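Local coordinates for protein ubiquitin-like-specific protease 2 (Saccharomyces cerevisiae, PDB 5LNB) that removes SUMO from modified proteins as a cysteine protease of the C48 family, the part present here containing the catalytic domain, at residues Ser213-His218 against Arg261-Arg265; Phe164-Arg168 against Val206-Met212; Lys179-Ile183 against Leu194-Ile199; Asp132-Asp136 against Tyr190-Leu194. One frame throughout, in Å; residues are numbered along the deposited sequence.

Interaction 1 of 4, residues Ser213-His218 against Arg261-Arg265; sequences SDCGVH and RNSAR
Arg-265 reaches across to the start of helix 215-228, where it grips Asp-214 and the backbone of Ser-213. Its CB and CD stay farther off, while Arg-265 CG passes 4.1 Å from Val-217 CG2. The chain bends at chi3 (-107°), and this turns the guanidinium over that methyl. Val-217 CG2 lies against one face, 3.9 Å from Arg-265 CZ. Arg-265 NE makes a weak 3.4 Å bond to Asp-214 OD1, and water 1 bridges the same two atoms. Arg-265 NH2 makes the main salt bridge, 2.9 Å to Asp-214 OD1, and meets the lone pair of that oxygen that points away from OD2. Arg-265 NH2 also gives a weak bond, 3.0 Å, to Ser-213 O. Arg-265 NH1 bonds Asp-47 O.

Val-217 CG1 packs on Ala-264 CB at 3.6 Å. Arg-261 NH1 donates to His-218 ND1 at 3.0 Å, tilted 23° from the ring plane. Arg-261 NH2 goes to Asn-222.

The contact ties the end of helix 258-261 and the start of helix 264-285 to the start of helix 215-228. There lies Cys-215, placed as the probable nucleophile at the head of the central helix in the papain-like fold of clan CA.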
loop_
_atom_site.group_PDB
_atom_site.type_symbol
_atom_site.label_atom_id
_atom_site.label_comp_id
_atom_site.label_asym_id
_atom_site.label_seq_id
_atom_site.Cartn_x
_atom_site.Cartn_y
_atom_site.Cartn_z
ATOM N N SER A 213 15.118 -6.698 -3.768
ATOM C CA SER A 213 14.528 -6.141 -4.981
ATOM C C SER A 213 13.160 -6.735 -5.307
ATOM O O SER A 213 12.437 -6.150 -6.117
ATOM C CB SER A 213 15.487 -6.324 -6.160
ATOM O OG SER A 213 15.664 -7.689 -6.502
ATOM N N ASP A 214 12.779 -7.865 -4.693
ATOM C CA ASP A 214 11.406 -8.365 -4.775
ATOM C C ASP A 214 10.459 -7.733 -3.748
ATOM O O ASP A 214 9.250 -7.988 -3.811
ATOM C CB ASP A 214 11.350 -9.887 -4.583
ATOM C CG ASP A 214 11.816 -10.681 -5.813
ATOM O OD1 ASP A 214 11.815 -10.142 -6.946
ATOM O OD2 ASP A 214 12.178 -11.866 -5.629
ATOM N N CYS A 215 10.965 -6.942 -2.797
ATOM C CA CYS A 215 10.103 -6.412 -1.736
ATOM C C CYS A 215 8.897 -5.652 -2.284
ATOM O O CYS A 215 7.794 -5.745 -1.732
ATOM C CB CYS A 215 10.907 -5.503 -0.813
ATOM S SG CYS A 215 12.008 -6.411 0.247
ATOM N N GLY A 216 9.084 -4.885 -3.359
ATOM C CA GLY A 216 7.963 -4.136 -3.907
ATOM C C GLY A 216 6.830 -5.029 -4.377
ATOM O O GLY A 216 5.657 -4.660 -4.260
ATOM N N VAL A 217 7.165 -6.213 -4.906
ATOM C CA VAL A 217 6.159 -7.174 -5.351
ATOM C C VAL A 217 5.417 -7.762 -4.157
ATOM O O VAL A 217 4.205 -7.994 -4.215
ATOM C CB VAL A 217 6.818 -8.283 -6.204
ATOM C CG1 VAL A 217 5.814 -9.375 -6.568
ATOM C CG2 VAL A 217 7.436 -7.705 -7.462
ATOM N N HIS A 218 6.134 -8.031 -3.063
ATOM C CA HIS A 218 5.484 -8.543 -1.862
ATOM C C HIS A 218 4.554 -7.508 -1.243
ATOM O O HIS A 218 3.473 -7.861 -0.765
ATOM C CB HIS A 218 6.526 -9.000 -0.852
ATOM C CG HIS A 218 7.195 -10.276 -1.240
ATOM N ND1 HIS A 218 6.674 -11.510 -0.923
ATOM C CD2 HIS A 218 8.330 -10.510 -1.939
ATOM C CE1 HIS A 218 7.465 -12.451 -1.401
ATOM N NE2 HIS A 218 8.475 -11.870 -2.025
ATOM N N ARG A 261 4.075 -16.651 -5.072
ATOM C CA ARG A 261 4.892 -15.440 -5.050
ATOM C C ARG A 261 5.975 -15.474 -6.120
ATOM O O ARG A 261 6.342 -14.424 -6.662
ATOM C CB ARG A 261 5.517 -15.241 -3.665
ATOM C CG ARG A 261 4.508 -14.899 -2.568
ATOM C CD ARG A 261 3.933 -13.504 -2.752
ATOM N NE ARG A 261 2.740 -13.274 -1.931
ATOM C CZ ARG A 261 2.682 -12.449 -0.888
ATOM N NH1 ARG A 261 3.764 -11.773 -0.514
ATOM N NH2 ARG A 261 1.543 -12.303 -0.217
ATOM N N ASN A 262 6.498 -16.663 -6.432
ATOM C CA ASN A 262 7.555 -16.775 -7.429
ATOM C C ASN A 262 7.095 -16.272 -8.794
ATOM O O ASN A 262 7.904 -15.744 -9.566
ATOM C CB ASN A 262 8.027 -18.225 -7.517
ATOM C CG ASN A 262 9.138 -18.413 -8.523
ATOM O OD1 ASN A 262 9.949 -17.512 -8.743
ATOM N ND2 ASN A 262 9.183 -19.590 -9.150
ATOM N N SER A 263 5.807 -16.401 -9.101
ATOM C CA SER A 263 5.256 -15.972 -10.379
ATOM C C SER A 263 4.547 -14.629 -10.305
ATOM O O SER A 263 3.987 -14.185 -11.309
ATOM C CB SER A 263 4.284 -17.029 -10.902
ATOM O OG SER A 263 4.900 -18.304 -10.943
ATOM N N ALA A 264 4.549 -13.979 -9.141
ATOM C CA ALA A 264 3.747 -12.775 -8.962
ATOM C C ALA A 264 4.165 -11.679 -9.933
ATOM O O ALA A 264 3.316 -10.988 -10.508
ATOM C CB ALA A 264 3.857 -12.282 -7.518
ATOM N N ARG A 265 5.470 -11.503 -10.124
ATOM C CA ARG A 265 5.970 -10.494 -11.050
ATOM C C ARG A 265 5.381 -10.680 -12.445
ATOM O O ARG A 265 4.929 -9.722 -13.079
ATOM C CB ARG A 265 7.489 -10.581 -11.099
ATOM C CG ARG A 265 8.190 -9.271 -11.164
ATOM C CD ARG A 265 9.668 -9.530 -11.118
ATOM N NE ARG A 265 10.242 -9.149 -9.840
ATOM C CZ ARG A 265 10.695 -7.932 -9.577
ATOM N NH1 ARG A 265 10.625 -6.999 -10.514
ATOM N NH2 ARG A 265 11.216 -7.652 -8.387
HETATM O O HOH W 1 9.972 -11.685 -8.427
#

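Interaction 2 of 4, residues Phe164-Arg168 against Val206-Met212; sequences FDSLR and VPQQPNM
Phe-164 CB meets Val-206 CG1 at 3.7 Å where two loops of the probable active site run side by side. One loop follows strand 159-164 and the other leads to helix 215-228, as in the catalytic domains of Ulp1-type proteases. The ring of Phe-164 leads away from Val-206 and meets Trp-237.

Asp-165 comes next. Its OD1 takes the N-H of Leu-167 from above the carboxylate plane, which makes an Asx turn. OD1 also bonds His-122 and OD2 bonds His-171. With Cys-215 close by, this is consistent with a Cys-His-Asp triad.

Ser-166 O accepts from Gln-209 N at 3.1 Å and takes a C-H contact from Gln-208 CA. Ser-166 OG donates to water 3, which in turn donates to the carbonyl oxygens of Gln-209 and Asn-211. Gln-209 sits where relatives carry the oxyanion-hole glutamine, and Gln-209 OE1 accepts from Asn-211 N at 2.9 Å.

Leu-167 reaches into the bend of the other loop. Its CG is anti to the carbonyl carbon (chi1 -57°), which helps bring both methyls there. Leu-167 CD2 lies 3.5 Å from Gln-209 O, and Leu-167 CD1 lies 4.0 Å from Met-212 CG.

Arg-168 lies at the more exposed edge. Its side chain crosses that of Gln-208 at about a right angle. Shortening Gln-208 to an alanine would probably leave the aliphatic part of Arg-168 without its cover and set it free to turn. The closest approach of this pair is 3.3 Å, from Arg-168 CG to Gln-208 OE1.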
loop_
_atom_site.group_PDB
_atom_site.type_symbol
_atom_site.label_atom_id
_atom_site.label_comp_id
_atom_site.label_asym_id
_atom_site.label_seq_id
_atom_site.Cartn_x
_atom_site.Cartn_y
_atom_site.Cartn_z
ATOM N N PHE A 164 4.337 -4.855 7.893
ATOM C CA PHE A 164 4.674 -6.148 7.306
ATOM C C PHE A 164 5.761 -5.988 6.248
ATOM O O PHE A 164 5.733 -5.059 5.434
ATOM C CB PHE A 164 3.429 -6.840 6.717
ATOM C CG PHE A 164 2.481 -5.902 6.003
ATOM C CD1 PHE A 164 2.479 -5.818 4.610
ATOM C CD2 PHE A 164 1.596 -5.101 6.722
ATOM C CE1 PHE A 164 1.609 -4.963 3.948
ATOM C CE2 PHE A 164 0.731 -4.234 6.064
ATOM C CZ PHE A 164 0.732 -4.169 4.673
ATOM N N ASP A 165 6.726 -6.905 6.283
ATOM C CA ASP A 165 7.958 -6.797 5.516
ATOM C C ASP A 165 8.369 -8.200 5.096
ATOM O O ASP A 165 8.434 -9.099 5.936
ATOM C CB ASP A 165 9.056 -6.143 6.368
ATOM C CG ASP A 165 10.361 -5.936 5.617
ATOM O OD1 ASP A 165 10.446 -6.240 4.405
ATOM O OD2 ASP A 165 11.314 -5.446 6.256
ATOM N N SER A 166 8.640 -8.385 3.805
ATOM C CA SER A 166 9.086 -9.686 3.334
ATOM C C SER A 166 10.505 -10.001 3.783
ATOM O O SER A 166 10.893 -11.172 3.768
ATOM C CB SER A 166 8.983 -9.770 1.808
ATOM O OG SER A 166 9.658 -8.686 1.199
ATOM N N LEU A 167 11.290 -8.999 4.179
ATOM C CA LEU A 167 12.588 -9.271 4.786
ATOM C C LEU A 167 12.424 -9.528 6.284
ATOM O O LEU A 167 11.401 -9.191 6.893
ATOM C CB LEU A 167 13.564 -8.117 4.544
ATOM C CG LEU A 167 13.800 -7.776 3.062
ATOM C CD1 LEU A 167 14.839 -6.670 2.892
ATOM C CD2 LEU A 167 14.197 -9.024 2.249
ATOM N N ARG A 168 13.449 -10.138 6.883
ATOM C CA ARG A 168 13.392 -10.515 8.296
ATOM C C ARG A 168 13.852 -9.334 9.156
ATOM O O ARG A 168 14.960 -9.299 9.696
ATOM C CB ARG A 168 14.222 -11.771 8.540
ATOM C CG ARG A 168 13.588 -13.028 7.936
ATOM C CD ARG A 168 14.481 -14.247 8.075
ATOM N NE ARG A 168 14.739 -14.566 9.477
ATOM C CZ ARG A 168 14.212 -15.601 10.124
ATOM N NH1 ARG A 168 13.396 -16.439 9.496
ATOM N NH2 ARG A 168 14.511 -15.807 11.402
ATOM N N VAL A 206 4.284 -12.035 7.234
ATOM C CA VAL A 206 3.902 -12.288 5.848
ATOM C C VAL A 206 4.966 -13.204 5.255
ATOM O O VAL A 206 6.041 -13.347 5.854
ATOM C CB VAL A 206 3.791 -10.981 5.046
ATOM C CG1 VAL A 206 2.522 -10.207 5.432
ATOM C CG2 VAL A 206 5.056 -10.133 5.239
ATOM N N PRO A 207 4.747 -13.828 4.097
ATOM C CA PRO A 207 5.790 -14.699 3.543
ATOM C C PRO A 207 7.117 -13.958 3.494
ATOM O O PRO A 207 7.175 -12.762 3.208
ATOM C CB PRO A 207 5.274 -15.040 2.139
ATOM C CG PRO A 207 3.785 -14.781 2.206
ATOM C CD PRO A 207 3.642 -13.618 3.148
ATOM N N GLN A 208 8.182 -14.662 3.829
ATOM C CA GLN A 208 9.512 -14.084 3.869
ATOM C C GLN A 208 10.358 -14.665 2.747
ATOM O O GLN A 208 10.337 -15.875 2.495
ATOM C CB GLN A 208 10.177 -14.333 5.226
ATOM C CG GLN A 208 9.387 -13.692 6.363
ATOM C CD GLN A 208 10.112 -13.731 7.677
ATOM O OE1 GLN A 208 10.331 -12.692 8.307
ATOM N NE2 GLN A 208 10.492 -14.932 8.111
ATOM N N GLN A 209 11.089 -13.789 2.081
ATOM C CA GLN A 209 11.989 -14.142 0.998
ATOM C C GLN A 209 13.055 -13.054 0.961
ATOM O O GLN A 209 12.714 -11.869 0.883
ATOM C CB GLN A 209 11.223 -14.253 -0.327
ATOM C CG GLN A 209 11.804 -15.251 -1.333
ATOM C CD GLN A 209 13.037 -14.716 -2.027
ATOM O OE1 GLN A 209 13.195 -13.502 -2.177
ATOM N NE2 GLN A 209 13.928 -15.618 -2.447
ATOM N N PRO A 210 14.337 -13.404 1.010
ATOM C CA PRO A 210 15.383 -12.407 1.280
ATOM C C PRO A 210 15.797 -11.533 0.100
ATOM O O PRO A 210 16.743 -10.756 0.257
ATOM C CB PRO A 210 16.560 -13.275 1.753
ATOM C CG PRO A 210 16.354 -14.587 1.097
ATOM C CD PRO A 210 14.868 -14.778 0.958
ATOM N N ASN A 211 15.141 -11.584 -1.065
ATOM C CA ASN A 211 15.493 -10.698 -2.183
ATOM C C ASN A 211 14.949 -9.303 -1.912
ATOM O O ASN A 211 13.741 -9.079 -2.023
ATOM C CB ASN A 211 14.909 -11.189 -3.505
ATOM C CG ASN A 211 15.380 -12.570 -3.894
ATOM O OD1 ASN A 211 16.343 -13.105 -3.348
ATOM N ND2 ASN A 211 14.683 -13.161 -4.853
ATOM N N MET A 212 15.823 -8.344 -1.612
ATOM C CA MET A 212 15.317 -7.002 -1.344
ATOM C C MET A 212 14.601 -6.425 -2.564
ATOM O O MET A 212 13.566 -5.761 -2.429
ATOM C CB MET A 212 16.442 -6.069 -0.893
ATOM C CG MET A 212 15.909 -4.706 -0.426
ATOM S SD MET A 212 17.085 -3.783 0.571
ATOM C CE MET A 212 18.288 -3.322 -0.668
HETATM O O HOH W 2 7.239 -11.241 8.162
HETATM O O HOH W 3 11.491 -9.796 -0.540
#

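Interaction 3 of 4, residues Lys179-Ile183 against Leu194-Ile199; sequences KEFLI and LDKTQI
Ile-183 and Ile-199 meet at the apolar centre, with Ile-183 CG1 3.9 Å from Ile-199 CD1. CG1 is anti to the carbonyl carbon in both (chi1 -68° and -48°), which helps bring these two atoms together, and the side chains approach at a slant. Leu-182 CB adds a looser contact to Ile-199 CD1 at 4.2 Å. Leu-194 closes the other end, its CB near Ile-183 CG1 and its CD2 near the backbone oxygen of Leu-182. The Ile-183 and Lys-196 side chains cross at about a right angle, and Ile-183 CD1 touches Lys-196 CB at 3.6 Å.

The layer belongs to a beta-alpha-beta crossover. Strand 159-164 leads to helix 172-190, and the chain then returns through 194-199 into strand 199-203, parallel to the first. The contact lays the helix on the return connection.

Outside the apolar layer, water 5 joins the backbones. It donates to Ile-183 O and accepts from Leu-194 N. Lys-179 runs past Ile-199 in the opposite direction, with Lys-179 CG 3.9 Å from Ile-199 CG2. Lys-179 NZ then makes a weak bond to Ile-199 O at 3.3 Å, and water 4 bridges the same two atoms.

At the outer edge Lys-196 stretches out to Glu-180. The salt bridge from Lys-196 NZ to Glu-180 OE2 is modelled at 2.4 Å, so its exact length is doubtful. Asp-176 is a second acidic partner of Lys-196.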
loop_
_atom_site.group_PDB
_atom_site.type_symbol
_atom_site.label_atom_id
_atom_site.label_comp_id
_atom_site.label_asym_id
_atom_site.label_seq_id
_atom_site.Cartn_x
_atom_site.Cartn_y
_atom_site.Cartn_z
ATOM N N LYS A 179 3.978 7.428 14.253
ATOM C CA LYS A 179 3.367 7.703 15.550
ATOM C C LYS A 179 3.273 9.204 15.798
ATOM O O LYS A 179 2.222 9.715 16.197
ATOM C CB LYS A 179 4.161 7.030 16.664
ATOM C CG LYS A 179 4.247 5.530 16.572
ATOM C CD LYS A 179 4.590 4.943 17.929
ATOM C CE LYS A 179 4.791 3.435 17.861
ATOM N NZ LYS A 179 5.214 2.903 19.213
ATOM N N GLU A 180 4.370 9.931 15.570
ATOM C CA GLU A 180 4.361 11.365 15.844
ATOM C C GLU A 180 3.433 12.101 14.888
ATOM O O GLU A 180 2.739 13.048 15.284
ATOM C CB GLU A 180 5.784 11.920 15.769
ATOM C CG GLU A 180 6.740 11.309 16.811
ATOM C CD GLU A 180 6.420 11.714 18.262
ATOM O OE1 GLU A 180 5.843 12.806 18.488
ATOM O OE2 GLU A 180 6.755 10.936 19.184
ATOM N N PHE A 181 3.398 11.669 13.625
ATOM C CA PHE A 181 2.446 12.222 12.670
ATOM C C PHE A 181 1.019 12.107 13.192
ATOM O O PHE A 181 0.249 13.073 13.152
ATOM C CB PHE A 181 2.574 11.503 11.327
ATOM C CG PHE A 181 1.425 11.766 10.407
ATOM C CD1 PHE A 181 1.353 12.960 9.696
ATOM C CD2 PHE A 181 0.394 10.847 10.284
ATOM C CE1 PHE A 181 0.291 13.216 8.855
ATOM C CE2 PHE A 181 -0.675 11.095 9.443
ATOM C CZ PHE A 181 -0.732 12.287 8.726
ATOM N N LEU A 182 0.649 10.923 13.688
ATOM C CA LEU A 182 -0.719 10.712 14.151
ATOM C C LEU A 182 -1.041 11.606 15.334
ATOM O O LEU A 182 -2.167 12.098 15.463
ATOM C CB LEU A 182 -0.933 9.250 14.531
ATOM C CG LEU A 182 -0.893 8.278 13.364
ATOM C CD1 LEU A 182 -0.922 6.835 13.875
ATOM C CD2 LEU A 182 -2.061 8.593 12.393
ATOM N N ILE A 183 -0.069 11.813 16.216
ATOM C CA ILE A 183 -0.297 12.641 17.391
ATOM C C ILE A 183 -0.532 14.084 16.976
ATOM O O ILE A 183 -1.465 14.742 17.451
ATOM C CB ILE A 183 0.886 12.513 18.365
ATOM C CG1 ILE A 183 0.912 11.107 18.964
ATOM C CG2 ILE A 183 0.793 13.559 19.460
ATOM C CD1 ILE A 183 2.100 10.856 19.875
ATOM N N LEU A 194 -3.469 12.976 21.898
ATOM C CA LEU A 194 -3.304 11.551 21.670
ATOM C C LEU A 194 -1.994 11.094 22.295
ATOM O O LEU A 194 -0.930 11.648 21.995
ATOM C CB LEU A 194 -3.326 11.233 20.176
ATOM C CG LEU A 194 -3.232 9.744 19.859
ATOM C CD1 LEU A 194 -4.411 9.014 20.506
ATOM C CD2 LEU A 194 -3.211 9.534 18.356
ATOM N N ASP A 195 -2.077 10.090 23.161
ATOM C CA ASP A 195 -0.902 9.597 23.866
ATOM C C ASP A 195 -0.140 8.601 22.995
ATOM O O ASP A 195 -0.722 7.650 22.464
ATOM C CB ASP A 195 -1.311 8.947 25.186
ATOM C CG ASP A 195 -0.258 9.102 26.257
ATOM O OD1 ASP A 195 0.898 9.403 25.893
ATOM O OD2 ASP A 195 -0.580 8.926 27.456
ATOM N N LYS A 196 1.167 8.831 22.843
ATOM C CA LYS A 196 1.999 7.928 22.058
ATOM C C LYS A 196 1.881 6.484 22.541
ATOM O O LYS A 196 1.928 5.549 21.733
ATOM C CB LYS A 196 3.453 8.395 22.107
ATOM C CG LYS A 196 4.381 7.756 21.077
ATOM C CD LYS A 196 5.644 8.597 20.949
ATOM C CE LYS A 196 6.656 7.973 20.022
ATOM N NZ LYS A 196 7.819 8.886 19.792
ATOM N N THR A 197 1.730 6.272 23.852
ATOM C CA THR A 197 1.630 4.896 24.334
ATOM C C THR A 197 0.329 4.224 23.915
ATOM O O THR A 197 0.206 3.004 24.070
ATOM C CB THR A 197 1.773 4.832 25.859
ATOM O OG1 THR A 197 0.669 5.502 26.473
ATOM C CG2 THR A 197 3.060 5.492 26.295
ATOM N N GLN A 198 -0.632 4.985 23.394
ATOM C CA GLN A 198 -1.834 4.428 22.786
ATOM C C GLN A 198 -1.589 3.894 21.382
ATOM O O GLN A 198 -2.481 3.254 20.813
ATOM C CB GLN A 198 -2.929 5.493 22.718
ATOM C CG GLN A 198 -3.987 5.431 23.791
ATOM C CD GLN A 198 -5.080 6.474 23.551
ATOM O OE1 GLN A 198 -4.892 7.665 23.821
ATOM N NE2 GLN A 198 -6.215 6.031 23.017
ATOM N N ILE A 199 -0.414 4.142 20.812
ATOM C CA ILE A 199 -0.102 3.788 19.432
ATOM C C ILE A 199 0.944 2.682 19.452
ATOM O O ILE A 199 2.047 2.865 19.988
ATOM C CB ILE A 199 0.384 5.011 18.641
ATOM C CG1 ILE A 199 -0.571 6.193 18.865
ATOM C CG2 ILE A 199 0.516 4.686 17.155
ATOM C CD1 ILE A 199 -0.138 7.436 18.184
HETATM O O HOH W 4 4.056 3.249 22.067
HETATM O O HOH W 5 -2.490 14.845 19.785
#

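Interaction 4 of 4, residues Asp132-Asp136 against Tyr190-Leu194; sequences DAILD and YSIQL
Leu-135 lays its CD2 methyl over one face of the Tyr-190 ring. Leu-135 CD2 is 3.8 Å from the centroid of the Tyr-190 ring and 21° off the normal, a CH-pi contact. Leu-135 CD2 sits over the CG and CD1 side of the ring, 3.6 Å from Tyr-190 CD1. The other methyl, Leu-135 CD1, comes 3.9 Å from Tyr-190 CE1, so both branches meet the ring. The two side chains cross at about a right angle. Leu-135 CG is anti to the carbonyl carbon (chi1 -83°), which helps bring the branched end across.

Ile-192 also meets Leu-135. Ile-192 CD1 touches Leu-135 CD2 at 3.6 Å, so this Leu-135 methyl packs against both Tyr-190 and Ile-192. Ile-134 is the looser partner. Ile-134 CG2 is 4.5 Å from Ile-192 CD1 and 4.4 Å from Leu-194 CD1.

The polar end of Tyr-190 is held outside this cluster, where OH bonds both Asp-106 and the backbone N of Phe-108. With an alanine here, Leu-135 would probably lose its aromatic cover, and Asp-106 and the Phe-108 amide their hydroxyl mate.

Ser-191, with positive phi, turns the chain out of helix 172-190. The arrangement is a small apolar cluster between the weakly bonded helix 131-136, which follows strand 122-129, and the return connection of a beta-alpha-beta crossover in the protease domain.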
loop_
_atom_site.group_PDB
_atom_site.type_symbol
_atom_site.label_atom_id
_atom_site.label_comp_id
_atom_site.label_asym_id
_atom_site.label_seq_id
_atom_site.Cartn_x
_atom_site.Cartn_y
_atom_site.Cartn_z
ATOM N N ASP A 132 -10.640 5.108 13.716
ATOM C CA ASP A 132 -12.062 5.429 13.787
ATOM C C ASP A 132 -12.666 5.114 15.147
ATOM O O ASP A 132 -13.820 5.479 15.389
ATOM C CB ASP A 132 -12.839 4.691 12.688
ATOM C CG ASP A 132 -12.820 3.179 12.859
ATOM O OD1 ASP A 132 -11.741 2.608 13.152
ATOM O OD2 ASP A 132 -13.892 2.554 12.692
ATOM N N ALA A 133 -11.931 4.451 16.036
ATOM C CA ALA A 133 -12.396 4.284 17.404
ATOM C C ALA A 133 -11.920 5.403 18.320
ATOM O O ALA A 133 -12.554 5.658 19.351
ATOM C CB ALA A 133 -11.939 2.935 17.962
ATOM N N ILE A 134 -10.837 6.091 17.956
ATOM C CA ILE A 134 -10.323 7.164 18.799
ATOM C C ILE A 134 -11.317 8.315 18.868
ATOM O O ILE A 134 -11.662 8.792 19.954
ATOM C CB ILE A 134 -8.954 7.643 18.289
ATOM C CG1 ILE A 134 -7.905 6.540 18.458
ATOM C CG2 ILE A 134 -8.557 8.916 19.019
ATOM C CD1 ILE A 134 -7.731 6.079 19.905
ATOM N N LEU A 135 -11.788 8.783 17.709
ATOM C CA LEU A 135 -12.739 9.891 17.684
ATOM C C LEU A 135 -13.961 9.606 18.549
ATOM O O LEU A 135 -14.372 10.446 19.361
ATOM C CB LEU A 135 -13.161 10.179 16.242
ATOM C CG LEU A 135 -12.249 11.068 15.398
ATOM C CD1 LEU A 135 -12.837 11.239 13.999
ATOM C CD2 LEU A 135 -12.041 12.409 16.079
ATOM N N ASP A 136 -14.562 8.422 18.385
ATOM C CA ASP A 136 -15.758 8.089 19.157
ATOM C C ASP A 136 -15.498 8.161 20.656
ATOM O O ASP A 136 -16.416 8.445 21.435
ATOM C CB ASP A 136 -16.259 6.693 18.773
ATOM C CG ASP A 136 -16.337 6.489 17.266
ATOM O OD1 ASP A 136 -15.959 7.418 16.520
ATOM O OD2 ASP A 136 -16.775 5.398 16.831
ATOM N N TYR A 190 -8.535 17.559 15.055
ATOM C CA TYR A 190 -9.613 17.301 15.994
ATOM C C TYR A 190 -9.375 17.868 17.383
ATOM O O TYR A 190 -10.219 17.668 18.254
ATOM C CB TYR A 190 -9.874 15.796 16.125
ATOM C CG TYR A 190 -9.849 15.030 14.831
ATOM C CD1 TYR A 190 -10.916 15.104 13.928
ATOM C CD2 TYR A 190 -8.760 14.212 14.510
ATOM C CE1 TYR A 190 -10.897 14.378 12.735
ATOM C CE2 TYR A 190 -8.726 13.495 13.318
ATOM C CZ TYR A 190 -9.792 13.582 12.437
ATOM O OH TYR A 190 -9.751 12.861 11.265
ATOM N N SER A 191 -8.265 18.560 17.626
ATOM C CA SER A 191 -7.973 19.102 18.951
ATOM C C SER A 191 -7.929 18.006 20.013
ATOM O O SER A 191 -8.284 18.231 21.172
ATOM C CB SER A 191 -8.989 20.181 19.340
ATOM O OG SER A 191 -8.827 21.316 18.520
ATOM N N ILE A 192 -7.512 16.813 19.616
ATOM C CA ILE A 192 -7.432 15.656 20.497
ATOM C C ILE A 192 -5.989 15.495 20.953
ATOM O O ILE A 192 -5.059 15.550 20.139
ATOM C CB ILE A 192 -7.931 14.385 19.786
ATOM C CG1 ILE A 192 -9.459 14.290 19.863
ATOM C CG2 ILE A 192 -7.263 13.145 20.351
ATOM C CD1 ILE A 192 -10.024 13.142 19.025
ATOM N N GLN A 193 -5.800 15.301 22.250
ATOM C CA GLN A 193 -4.494 14.976 22.807
ATOM C C GLN A 193 -4.337 13.459 22.774
ATOM O O GLN A 193 -5.014 12.734 23.510
ATOM C CB GLN A 193 -4.354 15.539 24.220
ATOM C CG GLN A 193 -4.144 17.044 24.258
ATOM C CD GLN A 193 -4.107 17.585 25.676
ATOM O OE1 GLN A 193 -5.139 17.683 26.342
ATOM N NE2 GLN A 193 -2.913 17.929 26.149
ATOM N N LEU A 194 -3.469 12.976 21.898
ATOM C CA LEU A 194 -3.304 11.551 21.670
ATOM C C LEU A 194 -1.994 11.094 22.295
ATOM O O LEU A 194 -0.930 11.648 21.995
ATOM C CB LEU A 194 -3.326 11.233 20.176
ATOM C CG LEU A 194 -3.232 9.744 19.859
ATOM C CD1 LEU A 194 -4.411 9.014 20.506
ATOM C CD2 LEU A 194 -3.211 9.534 18.356
#

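Overall arrangement
Interactions 1 and 2 lie together on one side of the protease domain and touch through Cys-215, which packs on Ser-166 and Leu-167. Interactions 3 and 4 form a second pair, sharing Leu-194; interaction 3 is centred about 32 Å from interaction 1. Interaction 1 is buried, yet relies on arginine bonds to the start of helix 215-228 and the residues before it, with apolar packing beside them. Interaction 2 is partly buried and relies on one backbone bond, water and apolar contacts between two loops. The second pair is also partly buried and holds the connection after helix 172-190. Interaction 3 packs it on that helix with polar bonds at its rim, whereas interaction 4 is apolar.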